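Dihydrofolate reductase (PDB 3VCO) catalyses the NADPH-dependent reduction of 7,8-dihydrofolate to tetrahydrofolate, which supports thymidylate, purine and glycine synthesis. Local coordinates at residues Gln104-Leu109 with Ile113-Asn118. Sequence-based numbering, arbitrary orientation.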
loop_
_atom_site.group_PDB
_atom_site.type_symbol
_atom_site.label_atom_id
_atom_site.label_comp_id
_atom_site.label_asym_id
_atom_site.label_seq_id
_atom_site.Cartn_x
_atom_site.Cartn_y
_atom_site.Cartn_z
ATOM N N GLN A 104 -2.655 -15.410 1.766
ATOM C CA GLN A 104 -3.294 -15.581 3.090
ATOM C C GLN A 104 -4.546 -14.718 3.239
ATOM O O GLN A 104 -4.577 -13.570 2.822
ATOM C CB GLN A 104 -2.330 -15.207 4.218
ATOM C CG GLN A 104 -0.923 -15.840 4.081
ATOM C CD GLN A 104 -0.961 -17.341 4.286
ATOM O OE1 GLN A 104 -1.529 -17.819 5.256
ATOM N NE2 GLN A 104 -0.403 -18.089 3.340
ATOM N N VAL A 105 -5.584 -15.292 3.819
ATOM C CA VAL A 105 -6.809 -14.554 4.080
ATOM C C VAL A 105 -7.051 -14.564 5.568
ATOM O O VAL A 105 -7.031 -15.637 6.149
ATOM C CB VAL A 105 -7.991 -15.250 3.402
ATOM C CG1 VAL A 105 -9.287 -14.535 3.753
ATOM C CG2 VAL A 105 -7.754 -15.329 1.860
ATOM N N VAL A 106 -7.209 -13.391 6.196
ATOM C CA VAL A 106 -7.425 -13.304 7.642
ATOM C C VAL A 106 -8.556 -12.295 7.914
ATOM O O VAL A 106 -8.847 -11.470 7.061
ATOM C CB VAL A 106 -6.136 -12.859 8.372
ATOM C CG1 VAL A 106 -4.963 -13.837 8.087
ATOM C CG2 VAL A 106 -5.758 -11.450 7.941
ATOM N N PRO A 107 -9.244 -12.399 9.071
ATOM C CA PRO A 107 -10.433 -11.558 9.256
ATOM C C PRO A 107 -10.122 -10.115 9.639
ATOM O O PRO A 107 -11.023 -9.261 9.549
ATOM C CB PRO A 107 -11.168 -12.232 10.421
ATOM C CG PRO A 107 -10.087 -12.931 11.181
ATOM C CD PRO A 107 -9.085 -13.383 10.158
ATOM N N SER A 108 -8.888 -9.834 10.049
ATOM C CA SER A 108 -8.593 -8.515 10.592
ATOM C C SER A 108 -7.138 -8.134 10.384
ATOM O O SER A 108 -6.295 -8.982 10.116
ATOM C CB SER A 108 -8.973 -8.418 12.080
ATOM O OG SER A 108 -8.009 -9.079 12.893
ATOM N N LEU A 109 -6.862 -6.841 10.468
ATOM C CA LEU A 109 -5.477 -6.353 10.460
ATOM C C LEU A 109 -4.672 -6.921 11.628
ATOM O O LEU A 109 -3.495 -7.254 11.460
ATOM C CB LEU A 109 -5.460 -4.824 10.526
ATOM C CG LEU A 109 -4.080 -4.183 10.394
ATOM C CD1 LEU A 109 -3.479 -4.569 9.003
ATOM C CD2 LEU A 109 -4.223 -2.706 10.516
ATOM N N ILE A 113 -1.091 -8.992 11.191
ATOM C CA ILE A 113 0.181 -8.726 11.898
ATOM C C ILE A 113 0.621 -9.909 12.758
ATOM O O ILE A 113 1.803 -10.290 12.765
ATOM C CB ILE A 113 0.120 -7.435 12.714
ATOM C CG1 ILE A 113 -0.183 -6.262 11.786
ATOM C CG2 ILE A 113 1.427 -7.175 13.467
ATOM C CD1 ILE A 113 0.771 -6.169 10.596
ATOM N N ASP A 114 -0.321 -10.522 13.460
ATOM C CA ASP A 114 0.007 -11.732 14.222
ATOM C C ASP A 114 0.542 -12.836 13.334
ATOM O O ASP A 114 1.471 -13.567 13.696
ATOM C CB ASP A 114 -1.230 -12.228 14.951
ATOM C CG ASP A 114 -1.706 -11.254 16.037
ATOM O OD1 ASP A 114 -0.991 -10.264 16.351
ATOM O OD2 ASP A 114 -2.808 -11.486 16.577
ATOM N N LEU A 115 -0.087 -12.989 12.176
ATOM C CA LEU A 115 0.322 -13.995 11.208
ATOM C C LEU A 115 1.767 -13.747 10.735
ATOM O O LEU A 115 2.552 -14.673 10.656
ATOM C CB LEU A 115 -0.638 -13.986 10.014
ATOM C CG LEU A 115 -0.351 -14.974 8.881
ATOM C CD1 LEU A 115 -0.155 -16.386 9.465
ATOM C CD2 LEU A 115 -1.480 -14.967 7.905
ATOM N N LEU A 116 2.098 -12.494 10.433
ATOM C CA LEU A 116 3.467 -12.115 10.046
ATOM C C LEU A 116 4.503 -12.267 11.150
ATOM O O LEU A 116 5.705 -12.460 10.894
ATOM C CB LEU A 116 3.473 -10.673 9.557
ATOM C CG LEU A 116 2.694 -10.539 8.247
ATOM C CD1 LEU A 116 2.614 -9.111 7.838
ATOM C CD2 LEU A 116 3.344 -11.386 7.164
ATOM N N TYR A 117 4.061 -12.164 12.391
ATOM C CA TYR A 117 4.943 -12.561 13.473
ATOM C C TYR A 117 4.804 -14.045 13.907
ATOM O O TYR A 117 5.446 -14.482 14.864
ATOM C CB TYR A 117 4.782 -11.640 14.669
ATOM C CG TYR A 117 5.400 -10.245 14.512
ATOM C CD1 TYR A 117 6.735 -9.999 14.851
ATOM C CD2 TYR A 117 4.639 -9.178 14.066
ATOM C CE1 TYR A 117 7.290 -8.712 14.732
ATOM C CE2 TYR A 117 5.165 -7.896 13.950
ATOM C CZ TYR A 117 6.492 -7.659 14.287
ATOM O OH TYR A 117 6.995 -6.365 14.157
ATOM N N ASN A 118 3.969 -14.835 13.249
ATOM C CA ASN A 118 3.946 -16.245 13.667
ATOM C C ASN A 118 5.015 -17.078 12.953
ATOM O O ASN A 118 5.643 -16.617 11.972
ATOM C CB ASN A 118 2.537 -16.886 13.636
ATOM C CG ASN A 118 2.133 -17.430 12.271
ATOM O OD1 ASN A 118 2.887 -17.399 11.297
ATOM N ND2 ASN A 118 0.910 -17.941 12.204
#
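Ile113 N donates to Leu109 O over 3.0 Å in the first-turn i+4 bond of helix 109-116. The bond is nearly straight, with an N-H...O angle of 165°. Strand 104-106, one short turn earlier, runs past the flank of that same helix with the CA atoms of Val106 and Leu115 8.6 Å apart. Ile113 also lays its CG1 branch beside the acceptor, 3.5 Å from Leu109 O. Pro107 and Ser108 make the bend between strand and helix; Ser108 is the N-cap, and its OG takes the backbone N-H of Ala111.

The strand meets the helix through Leu115. Its CG stands anti to the backbone N (chi1 179°), reaching out from the helix. The CD2 methyl does the touching, 3.7 Å from Val106 CG1. Gln104 CB is 3.8 Å from the same Leu115 CD2. Val106 and Gln104 present their side chains on the same side of the strand, while Val105 between them turns away. Gln104 crosses Leu115 at about a right angle; the bend at chi2 (-69°) folds the amide back, and its rotation leaves OE1 3.9 Å from Leu115 CD2, a van der Waals contact of the amide oxygen with a methyl. NE2 makes a weak hydrogen bond to Phe102 O.

This is the strand-to-helix half of a right-handed beta-alpha-beta crossover in the DHFR fold. Strand 104-106 pairs in parallel with strand 88-92, where Ile90 touches both Gln104 and Val106. Helix 109-116 packs on the sheet through Leu109 against Val68 and Ile130, Ile113 against Val128, and buried Leu116 against Ala66, Ile90 and Val128, crossing strands 88-92 and 64-70 before the chain enters strand 125-130.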